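Putative pectin lyase (Geobacillus virus E2, PDB 7CHU) forms a trimeric tailspike of a thermophilic bacteriophage, with a pectate lyase-like beta-helix that probably recognises or cleaves polysaccharide at the host cell surface. Local coordinates at residues G348-L353 against S388-E393; A375-P380 against N384-D389; E393-K396 against S402-L405. All blocks are in the same frame, centred on the assembly; numbering follows the deposited sequence.

Contact 1. Residues G348-L353 against S388-E393; sequences GYFVNL and SDFIGE
Phe350 and Phe390 meet through one side of each ring, and this pair carries the contact. CE2 of Phe350 lies 3.7 Å from CD2 of Phe390. CD2 of Phe350 is 3.8 Å from CE2 of Phe390. CD2 of Phe390 comes to the rim of the Phe350 ring, close to its plane. The planes are inclined at 49° with centroids 5.7 Å apart, an oblique pair that is neither a stack nor a T. The two side chains run alongside one another, pointing opposite ways. Both have CG anti to the carbonyl carbon (chi1 -63° and -61°), which turns each ring toward the other segment. The rings span the distance between backbones whose CA atoms, at Phe350 and Phe390, are 10.2 Å apart.

Further out, Phe343 meets the Phe350 ring at nearly parallel planes. Ile362 and Pro376 pack on Phe390. Phe350 stands just before strand 351-353, which lies in one of the coils of the parallel beta-helix. Phe390 begins a type II turn that ends at Glu393, with Gly392 at its third position. No hydrogen bond crosses between the segments. The two are joined by apolar ring packing in the buried interior, which implies cohesion by dispersion and the exclusion of water.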
ATOM      1  N   GLY A 348      -6.987 -25.502   8.685  1.00 19.08           N
ATOM      2  CA  GLY A 348      -5.735 -25.588   9.421  1.00 16.48           C
ATOM      3  C   GLY A 348      -5.440 -24.361  10.261  1.00 18.44           C
ATOM      4  O   GLY A 348      -6.355 -23.749  10.819  1.00 18.14           O
ATOM      5  N   TYR A 349      -4.168 -23.985  10.360  1.00 17.61           N
ATOM      6  CA  TYR A 349      -3.775 -22.728  10.973  1.00 18.67           C
ATOM      7  C   TYR A 349      -3.933 -21.583   9.977  1.00 20.39           C
ATOM      8  O   TYR A 349      -3.891 -21.788   8.761  1.00 16.87           O
ATOM      9  CB  TYR A 349      -2.324 -22.784  11.430  1.00 17.04           C
ATOM     10  CG  TYR A 349      -2.036 -23.926  12.364  1.00 18.02           C
ATOM     11  CD1 TYR A 349      -2.285 -23.798  13.721  1.00 16.80           C
ATOM     12  CD2 TYR A 349      -1.486 -25.134  11.893  1.00 17.81           C
ATOM     13  CE1 TYR A 349      -2.002 -24.833  14.609  1.00 18.46           C
ATOM     14  CE2 TYR A 349      -1.198 -26.188  12.775  1.00 18.21           C
ATOM     15  CZ  TYR A 349      -1.470 -26.025  14.125  1.00 19.20           C
ATOM     16  OH  TYR A 349      -1.202 -27.038  15.017  1.00 24.79           O
ATOM     17  N   PHE A 350      -4.101 -20.363  10.512  1.00 14.52           N
ATOM     18  CA  PHE A 350      -3.963 -19.185   9.664  1.00 17.39           C
ATOM     19  C   PHE A 350      -2.557 -19.138   9.087  1.00 16.84           C
ATOM     20  O   PHE A 350      -2.380 -18.949   7.881  1.00 15.30           O
ATOM     21  CB  PHE A 350      -4.248 -17.886  10.427  1.00 13.32           C
ATOM     22  CG  PHE A 350      -5.665 -17.766  10.950  1.00 16.08           C
ATOM     23  CD1 PHE A 350      -6.700 -18.513  10.403  1.00 12.22           C
ATOM     24  CD2 PHE A 350      -5.948 -16.892  12.000  1.00 16.07           C
ATOM     25  CE1 PHE A 350      -7.989 -18.401  10.898  1.00 13.35           C
ATOM     26  CE2 PHE A 350      -7.238 -16.761  12.497  1.00 18.44           C
ATOM     27  CZ  PHE A 350      -8.262 -17.520  11.950  1.00 18.05           C
ATOM     28  N   VAL A 351      -1.549 -19.321   9.948  1.00 15.09           N
ATOM     29  CA  VAL A 351      -0.132 -19.293   9.573  1.00 14.55           C
ATOM     30  C   VAL A 351       0.533 -20.507  10.211  1.00 16.99           C
ATOM     31  O   VAL A 351       0.600 -20.611  11.443  1.00 15.09           O
ATOM     32  CB  VAL A 351       0.583 -18.001  10.016  1.00 17.11           C
ATOM     33  CG1 VAL A 351       2.047 -18.028   9.630  1.00 15.17           C
ATOM     34  CG2 VAL A 351      -0.080 -16.719   9.411  1.00 13.90           C
ATOM     35  N   ASN A 352       1.020 -21.424   9.377  1.00 15.30           N
ATOM     36  CA  ASN A 352       1.656 -22.660   9.820  1.00 14.89           C
ATOM     37  C   ASN A 352       3.150 -22.501   9.562  1.00 16.19           C
ATOM     38  O   ASN A 352       3.596 -22.587   8.419  1.00 15.48           O
ATOM     39  CB  ASN A 352       1.072 -23.857   9.081  1.00 14.03           C
ATOM     40  CG  ASN A 352       1.537 -25.196   9.663  1.00 20.50           C
ATOM     41  OD1 ASN A 352       2.356 -25.226  10.583  1.00 18.17           O
ATOM     42  ND2 ASN A 352       1.012 -26.298   9.120  1.00 14.22           N
ATOM     43  N   LEU A 353       3.913 -22.232  10.617  1.00 12.35           N
ATOM     44  CA  LEU A 353       5.361 -22.089  10.518  1.00 13.99           C
ATOM     45  C   LEU A 353       5.959 -23.497  10.614  1.00 16.66           C
ATOM     46  O   LEU A 353       6.126 -24.043  11.711  1.00 15.24           O
ATOM     47  CB  LEU A 353       5.871 -21.140  11.598  1.00 14.66           C
ATOM     48  CG  LEU A 353       5.169 -19.754  11.629  1.00 16.83           C
ATOM     49  CD1 LEU A 353       5.573 -18.905  12.808  1.00 18.17           C
ATOM     50  CD2 LEU A 353       5.399 -18.967  10.317  1.00 13.02           C
ATOM     51  N   SER A 388      -0.479  -9.733  17.822  1.00 18.43           N
ATOM     52  CA  SER A 388      -1.768  -9.632  17.141  1.00 19.17           C
ATOM     53  C   SER A 388      -2.874 -10.091  18.076  1.00 18.79           C
ATOM     54  O   SER A 388      -2.623 -10.807  19.047  1.00 18.69           O
ATOM     55  CB  SER A 388      -1.837 -10.487  15.856  1.00 20.17           C
ATOM     56  OG  SER A 388      -0.764 -10.211  14.990  1.00 22.67           O
ATOM     57  N   ASP A 389      -4.112  -9.725  17.748  1.00 18.36           N
ATOM     58  CA  ASP A 389      -5.268 -10.121  18.564  1.00 19.03           C
ATOM     59  C   ASP A 389      -6.285 -10.830  17.678  1.00 17.39           C
ATOM     60  O   ASP A 389      -7.009 -10.187  16.908  1.00 18.34           O
ATOM     61  CB  ASP A 389      -5.894  -8.916  19.261  1.00 17.38           C
ATOM     62  CG  ASP A 389      -6.800  -9.317  20.432  1.00 19.74           C
ATOM     63  OD1 ASP A 389      -7.080 -10.519  20.614  1.00 15.51           O
ATOM     64  OD2 ASP A 389      -7.225  -8.410  21.169  1.00 20.92           O
ATOM     65  N   PHE A 390      -6.322 -12.150  17.793  1.00 14.45           N
ATOM     66  CA  PHE A 390      -7.226 -13.012  17.053  1.00 15.19           C
ATOM     67  C   PHE A 390      -8.405 -13.413  17.931  1.00 17.31           C
ATOM     68  O   PHE A 390      -8.274 -13.548  19.151  1.00 19.40           O
ATOM     69  CB  PHE A 390      -6.522 -14.289  16.580  1.00 16.53           C
ATOM     70  CG  PHE A 390      -5.355 -14.069  15.645  1.00 16.76           C
ATOM     71  CD1 PHE A 390      -4.054 -14.043  16.125  1.00 19.89           C
ATOM     72  CD2 PHE A 390      -5.554 -13.926  14.278  1.00 19.74           C
ATOM     73  CE1 PHE A 390      -2.966 -13.882  15.263  1.00 18.25           C
ATOM     74  CE2 PHE A 390      -4.462 -13.749  13.413  1.00 15.95           C
ATOM     75  CZ  PHE A 390      -3.179 -13.723  13.908  1.00 13.40           C
ATOM     76  N   ILE A 391      -9.548 -13.663  17.297  1.00 18.70           N
ATOM     77  CA  ILE A 391     -10.679 -14.230  18.020  1.00 22.83           C
ATOM     78  C   ILE A 391     -10.343 -15.666  18.410  1.00 20.03           C
ATOM     79  O   ILE A 391      -9.910 -16.469  17.573  1.00 19.17           O
ATOM     80  CB  ILE A 391     -11.945 -14.161  17.155  1.00 20.58           C
ATOM     81  CG1 ILE A 391     -12.378 -12.695  16.968  1.00 19.63           C
ATOM     82  CG2 ILE A 391     -13.071 -15.003  17.772  1.00 23.90           C
ATOM     83  CD1 ILE A 391     -13.502 -12.525  15.932  1.00 22.69           C
ATOM     84  N   GLY A 392     -10.534 -15.997  19.684  1.00 21.80           N
ATOM     85  CA  GLY A 392     -10.270 -17.349  20.151  1.00 19.92           C
ATOM     86  C   GLY A 392      -8.824 -17.661  20.462  1.00 20.47           C
ATOM     87  O   GLY A 392      -8.466 -18.845  20.558  1.00 22.73           O
ATOM     88  N   GLU A 393      -7.975 -16.646  20.619  1.00 19.11           N
ATOM     89  CA  GLU A 393      -6.577 -16.852  20.971  1.00 20.13           C
ATOM     90  C   GLU A 393      -6.209 -15.904  22.110  1.00 21.56           C
ATOM     91  O   GLU A 393      -6.315 -14.674  21.976  1.00 17.27           O
ATOM     92  CB  GLU A 393      -5.660 -16.660  19.758  1.00 19.75           C
ATOM     93  CG  GLU A 393      -4.163 -16.690  20.080  1.00 20.65           C
ATOM     94  CD  GLU A 393      -3.707 -17.975  20.764  1.00 21.84           C
ATOM     95  OE1 GLU A 393      -3.780 -19.053  20.129  1.00 25.88           O
ATOM     96  OE2 GLU A 393      -3.264 -17.908  21.936  1.00 20.98           O
TER

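Contact 2. Residues A375-P380 against N384-D389; sequences APFNNP and NFFCSD
Phe377 and Phe386 both place CG between the backbone N and the carbonyl carbon (chi1 46° and 63°). From these positions the two side chains reach toward each other and cross at about a right angle. CZ of Phe377 comes down over the middle of the Phe386 ring. It is 3.7 Å from CD1 of Phe386 and at much the same distance from the other ring carbons. The ring planes are tilted by 39° and the centroids are 4.5 Å apart. The geometry is thus oblique, with the tip of one ring set over the face of the other.

Strand 385-387 pairs in parallel with strand 361-363 at the end of the beta-helix. The loop 375-380 leads into it and lays Phe377 over its inward residue Phe386. Ile362 touches both rings. Arg395, on strand 395-396, the next along the chain, packs on both. On the other side of strand 385-387, Cys387 packs against Cys387 of the third subunit.

A second, smaller touch is made by Pro380 and Asn384. CG of Pro380 lies 3.4 Å from ND2 of Asn384, a packing contact of the proline ring on the amide. The polar atoms of that amide are used elsewhere. OD1 of Asn384 accepts from Asn360, and its ND2 donates to the backbone O of Ser357. Leu353 packs beside both Pro380 and Asn384.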
ATOM      1  N   ALA A 375      -5.275 -23.349  16.214  1.00 18.45           N
ATOM      2  CA  ALA A 375      -5.091 -21.982  16.681  1.00 18.14           C
ATOM      3  C   ALA A 375      -4.776 -21.119  15.471  1.00 17.03           C
ATOM      4  O   ALA A 375      -4.622 -21.645  14.359  1.00 17.52           O
ATOM      5  CB  ALA A 375      -3.970 -21.898  17.734  1.00 15.46           C
ATOM      6  N   PRO A 376      -4.686 -19.789  15.646  1.00 15.30           N
ATOM      7  CA  PRO A 376      -4.245 -18.941  14.521  1.00 14.86           C
ATOM      8  C   PRO A 376      -2.889 -19.348  13.963  1.00 19.59           C
ATOM      9  O   PRO A 376      -2.697 -19.304  12.742  1.00 19.52           O
ATOM     10  CB  PRO A 376      -4.207 -17.531  15.132  1.00 14.96           C
ATOM     11  CG  PRO A 376      -5.214 -17.565  16.237  1.00 16.82           C
ATOM     12  CD  PRO A 376      -5.151 -18.976  16.795  1.00 16.39           C
ATOM     13  N   PHE A 377      -1.944 -19.744  14.825  1.00 17.38           N
ATOM     14  CA  PHE A 377      -0.628 -20.215  14.410  1.00 16.74           C
ATOM     15  C   PHE A 377      -0.237 -21.394  15.290  1.00 20.75           C
ATOM     16  O   PHE A 377      -0.817 -21.620  16.363  1.00 14.05           O
ATOM     17  CB  PHE A 377       0.424 -19.103  14.509  1.00 18.24           C
ATOM     18  CG  PHE A 377       0.367 -18.339  15.802  1.00 19.49           C
ATOM     19  CD1 PHE A 377       1.067 -18.797  16.922  1.00 20.24           C
ATOM     20  CD2 PHE A 377      -0.395 -17.179  15.911  1.00 20.77           C
ATOM     21  CE1 PHE A 377       1.031 -18.102  18.117  1.00 19.39           C
ATOM     22  CE2 PHE A 377      -0.451 -16.478  17.112  1.00 20.40           C
ATOM     23  CZ  PHE A 377       0.254 -16.949  18.220  1.00 21.46           C
ATOM     24  N   ASN A 378       0.750 -22.159  14.817  1.00 17.66           N
ATOM     25  CA  ASN A 378       1.194 -23.357  15.521  1.00 20.49           C
ATOM     26  C   ASN A 378       2.258 -22.982  16.551  1.00 20.84           C
ATOM     27  O   ASN A 378       2.712 -21.839  16.619  1.00 20.42           O
ATOM     28  CB  ASN A 378       1.751 -24.383  14.524  1.00 17.64           C
ATOM     29  CG  ASN A 378       2.961 -23.851  13.778  1.00 18.40           C
ATOM     30  OD1 ASN A 378       2.985 -22.683  13.397  1.00 16.74           O
ATOM     31  ND2 ASN A 378       3.979 -24.689  13.593  1.00 18.20           N
ATOM     32  N   ASN A 379       2.704 -23.969  17.332  1.00 20.18           N
ATOM     33  CA  ASN A 379       3.848 -23.783  18.211  1.00 21.60           C
ATOM     34  C   ASN A 379       5.081 -24.312  17.487  1.00 21.30           C
ATOM     35  O   ASN A 379       5.319 -25.528  17.493  1.00 21.71           O
ATOM     36  CB  ASN A 379       3.636 -24.516  19.543  1.00 23.02           C
ATOM     37  CG  ASN A 379       2.428 -23.975  20.323  1.00 26.77           C
ATOM     38  OD1 ASN A 379       2.058 -22.796  20.205  1.00 20.25           O
ATOM     39  ND2 ASN A 379       1.820 -24.835  21.139  1.00 23.43           N
ATOM     40  N   PRO A 380       5.883 -23.463  16.846  1.00 18.50           N
ATOM     41  CA  PRO A 380       6.937 -23.957  15.953  1.00 21.49           C
ATOM     42  C   PRO A 380       8.204 -24.339  16.711  1.00 22.53           C
ATOM     43  O   PRO A 380       8.413 -23.977  17.871  1.00 20.96           O
ATOM     44  CB  PRO A 380       7.190 -22.765  15.025  1.00 20.73           C
ATOM     45  CG  PRO A 380       6.926 -21.567  15.904  1.00 19.27           C
ATOM     46  CD  PRO A 380       5.839 -21.989  16.885  1.00 20.08           C
ATOM     47  N   ASN A 384       9.837 -17.660  16.540  1.00 20.20           N
ATOM     48  CA  ASN A 384       9.125 -16.715  15.693  1.00 17.93           C
ATOM     49  C   ASN A 384       8.393 -15.725  16.591  1.00 22.01           C
ATOM     50  O   ASN A 384       8.241 -15.952  17.790  1.00 19.53           O
ATOM     51  CB  ASN A 384       8.158 -17.437  14.778  1.00 16.77           C
ATOM     52  CG  ASN A 384       8.877 -18.372  13.797  1.00 18.41           C
ATOM     53  OD1 ASN A 384       9.187 -17.980  12.680  1.00 15.81           O
ATOM     54  ND2 ASN A 384       9.144 -19.607  14.223  1.00 18.02           N
ATOM     55  N   PHE A 385       7.923 -14.629  16.016  1.00 17.42           N
ATOM     56  CA  PHE A 385       7.436 -13.506  16.801  1.00 15.82           C
ATOM     57  C   PHE A 385       6.003 -13.177  16.414  1.00 18.46           C
ATOM     58  O   PHE A 385       5.629 -13.245  15.238  1.00 16.26           O
ATOM     59  CB  PHE A 385       8.355 -12.301  16.583  1.00 18.66           C
ATOM     60  CG  PHE A 385       8.003 -11.095  17.403  1.00 18.14           C
ATOM     61  CD1 PHE A 385       8.065 -11.127  18.804  1.00 14.79           C
ATOM     62  CD2 PHE A 385       7.636  -9.910  16.777  1.00 18.58           C
ATOM     63  CE1 PHE A 385       7.729  -9.972  19.568  1.00 19.08           C
ATOM     64  CE2 PHE A 385       7.322  -8.768  17.522  1.00 20.74           C
ATOM     65  CZ  PHE A 385       7.360  -8.814  18.928  1.00 20.06           C
ATOM     66  N   PHE A 386       5.186 -12.814  17.393  1.00 14.21           N
ATOM     67  CA  PHE A 386       3.838 -12.397  17.034  1.00 14.79           C
ATOM     68  C   PHE A 386       3.366 -11.295  17.963  1.00 20.11           C
ATOM     69  O   PHE A 386       3.751 -11.233  19.138  1.00 16.98           O
ATOM     70  CB  PHE A 386       2.845 -13.557  17.059  1.00 17.30           C
ATOM     71  CG  PHE A 386       2.664 -14.176  18.429  1.00 17.88           C
ATOM     72  CD1 PHE A 386       3.437 -15.262  18.816  1.00 21.38           C
ATOM     73  CD2 PHE A 386       1.707 -13.671  19.319  1.00 21.78           C
ATOM     74  CE1 PHE A 386       3.275 -15.841  20.085  1.00 20.66           C
ATOM     75  CE2 PHE A 386       1.531 -14.239  20.587  1.00 18.64           C
ATOM     76  CZ  PHE A 386       2.316 -15.328  20.969  1.00 20.14           C
ATOM     77  N   CYS A 387       2.517 -10.431  17.418  1.00 16.59           N
ATOM     78  CA  CYS A 387       1.889  -9.352  18.183  1.00 18.20           C
ATOM     79  C   CYS A 387       0.587  -9.023  17.455  1.00 22.66           C
ATOM     80  O   CYS A 387       0.543  -8.151  16.585  1.00 20.23           O
ATOM     81  CB  CYS A 387       2.784  -8.119  18.301  1.00 21.77           C
ATOM     82  SG  CYS A 387       2.002  -6.722  19.253  1.00 24.36           S
ATOM     83  N   SER A 388      -0.479  -9.733  17.822  1.00 18.43           N
ATOM     84  CA  SER A 388      -1.768  -9.632  17.141  1.00 19.17           C
ATOM     85  C   SER A 388      -2.874 -10.091  18.076  1.00 18.79           C
ATOM     86  O   SER A 388      -2.623 -10.807  19.047  1.00 18.69           O
ATOM     87  CB  SER A 388      -1.837 -10.487  15.856  1.00 20.17           C
ATOM     88  OG  SER A 388      -0.764 -10.211  14.990  1.00 22.67           O
ATOM     89  N   ASP A 389      -4.112  -9.725  17.748  1.00 18.36           N
ATOM     90  CA  ASP A 389      -5.268 -10.121  18.564  1.00 19.03           C
ATOM     91  C   ASP A 389      -6.285 -10.830  17.678  1.00 17.39           C
ATOM     92  O   ASP A 389      -7.009 -10.187  16.908  1.00 18.34           O
ATOM     93  CB  ASP A 389      -5.894  -8.916  19.261  1.00 17.38           C
ATOM     94  CG  ASP A 389      -6.800  -9.317  20.432  1.00 19.74           C
ATOM     95  OD1 ASP A 389      -7.080 -10.519  20.614  1.00 15.51           O
ATOM     96  OD2 ASP A 389      -7.225  -8.410  21.169  1.00 20.92           O
TER

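Contact 3. Residues E393-K396 against S402-L405; sequences ENRK and SYIL
Arg395 and Tyr403 lie side by side and point the same way. CD of Arg395 sits over one face of the Tyr403 ring, offset toward the rim, 3.6 Å from CD1 of Tyr403. This is a CH-pi contact. The guanidinium runs on past the ring, turned 78° from its plane, too distant for more than a faint cation-pi pull. Tyr418 gives Arg395 another cation-pi contact and meets Tyr403 edge-to-face.

Glu393 fixes the rotation of that guanidinium. The arginine chain bends at chi3 (-70°) and presents NE and NH2 side-on to the carboxylate. NE of Arg395 is 2.9 Å from OE2 of Glu393, and NH2 of Arg395 is 3.2 Å from OE1 of Glu393. Both oxygens are approached from above the carboxylate plane. OE2 of Glu393 also takes the backbone N of Arg395 at 2.8 Å, on its anti lone pair. NH1 is hydrogen-bonded to OD1 of Asn379. This network would probably favour a charged Glu393.

The backbones are close here. CB of Leu405 packs 3.7 Å from CA of Arg395. O of Asn394 is tight against CA of Leu405, at 3.3 Å. The Asn394 side chain is looser. Its CB is 4.4 Å from CD1 of Leu405, and the partly exposed chain leads away to the backbone O of Arg419.

At the trimer interface, NZ of Lys396 hydrogen-bonds to O of Glu393 and forms a salt bridge with Asp389. The side chain packs on Phe385 of the second subunit and makes a cation-pi contact with its Trp399. Ile404 meets Ile404 of both other subunits.

Strands 395-396 and 402-407 run antiparallel. Arg395 and Leu405 form a non-hydrogen-bonded pair, and beside it N of Lys396 donates to O of Ile404 at 2.9 Å. Such pairing takes over here from the parallel beta-helix.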
ATOM      1  N   GLU A 393      -7.975 -16.646  20.619  1.00 19.11           N
ATOM      2  CA  GLU A 393      -6.577 -16.852  20.971  1.00 20.13           C
ATOM      3  C   GLU A 393      -6.209 -15.904  22.110  1.00 21.56           C
ATOM      4  O   GLU A 393      -6.315 -14.674  21.976  1.00 17.27           O
ATOM      5  CB  GLU A 393      -5.660 -16.660  19.758  1.00 19.75           C
ATOM      6  CG  GLU A 393      -4.163 -16.690  20.080  1.00 20.65           C
ATOM      7  CD  GLU A 393      -3.707 -17.975  20.764  1.00 21.84           C
ATOM      8  OE1 GLU A 393      -3.780 -19.053  20.129  1.00 25.88           O
ATOM      9  OE2 GLU A 393      -3.264 -17.908  21.936  1.00 20.98           O
ATOM     10  N   ASN A 394      -5.794 -16.485  23.233  1.00 17.36           N
ATOM     11  CA  ASN A 394      -5.476 -15.688  24.412  1.00 20.57           C
ATOM     12  C   ASN A 394      -4.121 -15.017  24.300  1.00 16.97           C
ATOM     13  O   ASN A 394      -3.925 -13.952  24.881  1.00 17.22           O
ATOM     14  CB  ASN A 394      -5.493 -16.578  25.658  1.00 18.77           C
ATOM     15  CG  ASN A 394      -6.887 -16.990  26.053  1.00 20.59           C
ATOM     16  OD1 ASN A 394      -7.793 -16.170  26.085  1.00 20.98           O
ATOM     17  ND2 ASN A 394      -7.069 -18.272  26.340  1.00 22.82           N
ATOM     18  N   ARG A 395      -3.163 -15.649  23.625  1.00 15.23           N
ATOM     19  CA  ARG A 395      -1.828 -15.065  23.516  1.00 18.66           C
ATOM     20  C   ARG A 395      -1.860 -13.861  22.575  1.00 16.05           C
ATOM     21  O   ARG A 395      -2.369 -13.958  21.454  1.00 17.35           O
ATOM     22  CB  ARG A 395      -0.827 -16.103  23.016  1.00 19.95           C
ATOM     23  CG  ARG A 395      -0.602 -17.265  23.991  1.00 22.17           C
ATOM     24  CD  ARG A 395       0.146 -18.409  23.325  1.00 17.30           C
ATOM     25  NE  ARG A 395      -0.682 -19.095  22.347  1.00 21.51           N
ATOM     26  CZ  ARG A 395      -0.249 -20.056  21.528  1.00 22.05           C
ATOM     27  NH1 ARG A 395       1.028 -20.447  21.555  1.00 19.96           N
ATOM     28  NH2 ARG A 395      -1.096 -20.636  20.692  1.00 16.30           N
ATOM     29  N   LYS A 396      -1.340 -12.721  23.045  1.00 15.27           N
ATOM     30  CA  LYS A 396      -1.318 -11.468  22.290  1.00 14.62           C
ATOM     31  C   LYS A 396       0.066 -11.077  21.811  1.00 21.36           C
ATOM     32  O   LYS A 396       0.209 -10.627  20.679  1.00 19.32           O
ATOM     33  CB  LYS A 396      -1.876 -10.305  23.118  1.00 16.57           C
ATOM     34  CG  LYS A 396      -3.166 -10.626  23.895  1.00 16.03           C
ATOM     35  CD  LYS A 396      -4.294 -11.092  22.974  1.00 15.04           C
ATOM     36  CE  LYS A 396      -5.603 -11.262  23.753  1.00 16.79           C
ATOM     37  NZ  LYS A 396      -6.610 -11.997  22.949  1.00 19.48           N
ATOM     38  N   SER A 402       7.613 -17.669  25.274  1.00 15.51           N
ATOM     39  CA  SER A 402       7.442 -16.512  26.152  1.00 17.50           C
ATOM     40  C   SER A 402       6.205 -15.732  25.709  1.00 17.09           C
ATOM     41  O   SER A 402       6.133 -15.295  24.555  1.00 17.16           O
ATOM     42  CB  SER A 402       8.683 -15.603  26.096  1.00 16.91           C
ATOM     43  OG  SER A 402       9.868 -16.292  26.494  1.00 17.29           O
ATOM     44  N   TYR A 403       5.223 -15.579  26.601  1.00 14.36           N
ATOM     45  CA  TYR A 403       3.900 -15.105  26.198  1.00 17.19           C
ATOM     46  C   TYR A 403       3.398 -13.980  27.085  1.00 16.47           C
ATOM     47  O   TYR A 403       3.507 -14.043  28.313  1.00 17.82           O
ATOM     48  CB  TYR A 403       2.845 -16.229  26.228  1.00 18.42           C
ATOM     49  CG  TYR A 403       3.243 -17.493  25.521  1.00 19.79           C
ATOM     50  CD1 TYR A 403       3.510 -17.500  24.159  1.00 22.45           C
ATOM     51  CD2 TYR A 403       3.342 -18.682  26.213  1.00 18.17           C
ATOM     52  CE1 TYR A 403       3.872 -18.663  23.512  1.00 21.34           C
ATOM     53  CE2 TYR A 403       3.709 -19.834  25.584  1.00 19.33           C
ATOM     54  CZ  TYR A 403       3.956 -19.832  24.230  1.00 20.91           C
ATOM     55  OH  TYR A 403       4.315 -21.008  23.608  1.00 19.10           O
ATOM     56  N   ILE A 404       2.821 -12.962  26.454  1.00 16.77           N
ATOM     57  CA  ILE A 404       1.933 -12.006  27.114  1.00 17.02           C
ATOM     58  C   ILE A 404       0.528 -12.356  26.654  1.00 16.91           C
ATOM     59  O   ILE A 404       0.245 -12.358  25.448  1.00 18.02           O
ATOM     60  CB  ILE A 404       2.286 -10.549  26.765  1.00 15.69           C
ATOM     61  CG1 ILE A 404       3.719 -10.233  27.214  1.00 19.87           C
ATOM     62  CG2 ILE A 404       1.292  -9.587  27.411  1.00 20.03           C
ATOM     63  CD1 ILE A 404       4.150  -8.852  26.909  1.00 25.67           C
ATOM     64  N   LEU A 405      -0.359 -12.636  27.592  1.00 16.73           N
ATOM     65  CA  LEU A 405      -1.635 -13.210  27.209  1.00 14.29           C
ATOM     66  C   LEU A 405      -2.747 -12.766  28.148  1.00 16.41           C
ATOM     67  O   LEU A 405      -2.525 -12.186  29.221  1.00 14.06           O
ATOM     68  CB  LEU A 405      -1.542 -14.742  27.164  1.00 16.45           C
ATOM     69  CG  LEU A 405      -1.495 -15.428  28.542  1.00 18.63           C
ATOM     70  CD1 LEU A 405      -2.162 -16.800  28.451  1.00 16.62           C
ATOM     71  CD2 LEU A 405      -0.056 -15.506  29.063  1.00 15.84           C
TER

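The contacts lie where the parallel beta-helix gives way to antiparallel strands. Contact 2 falls within the span closed by contact 1, and the two share Ser388 and Asp389. Contact 3 opens where contact 1 ends, at Glu393, and pairs strands 395-396 and 402-407. The centres of contacts 1 and 2 are about 6 Å apart, those of 2 and 3 about 9 Å, and those of 1 and 3 about 11 Å. A probable hydrogen bond from Val351 N to Pro376 O links contacts 1 and 2. The Asp389-Lys396 salt bridge ties both to contact 3. All three touch the second subunit, and contacts 2 and 3 also the third, so residues of this transition also line the trimer interface.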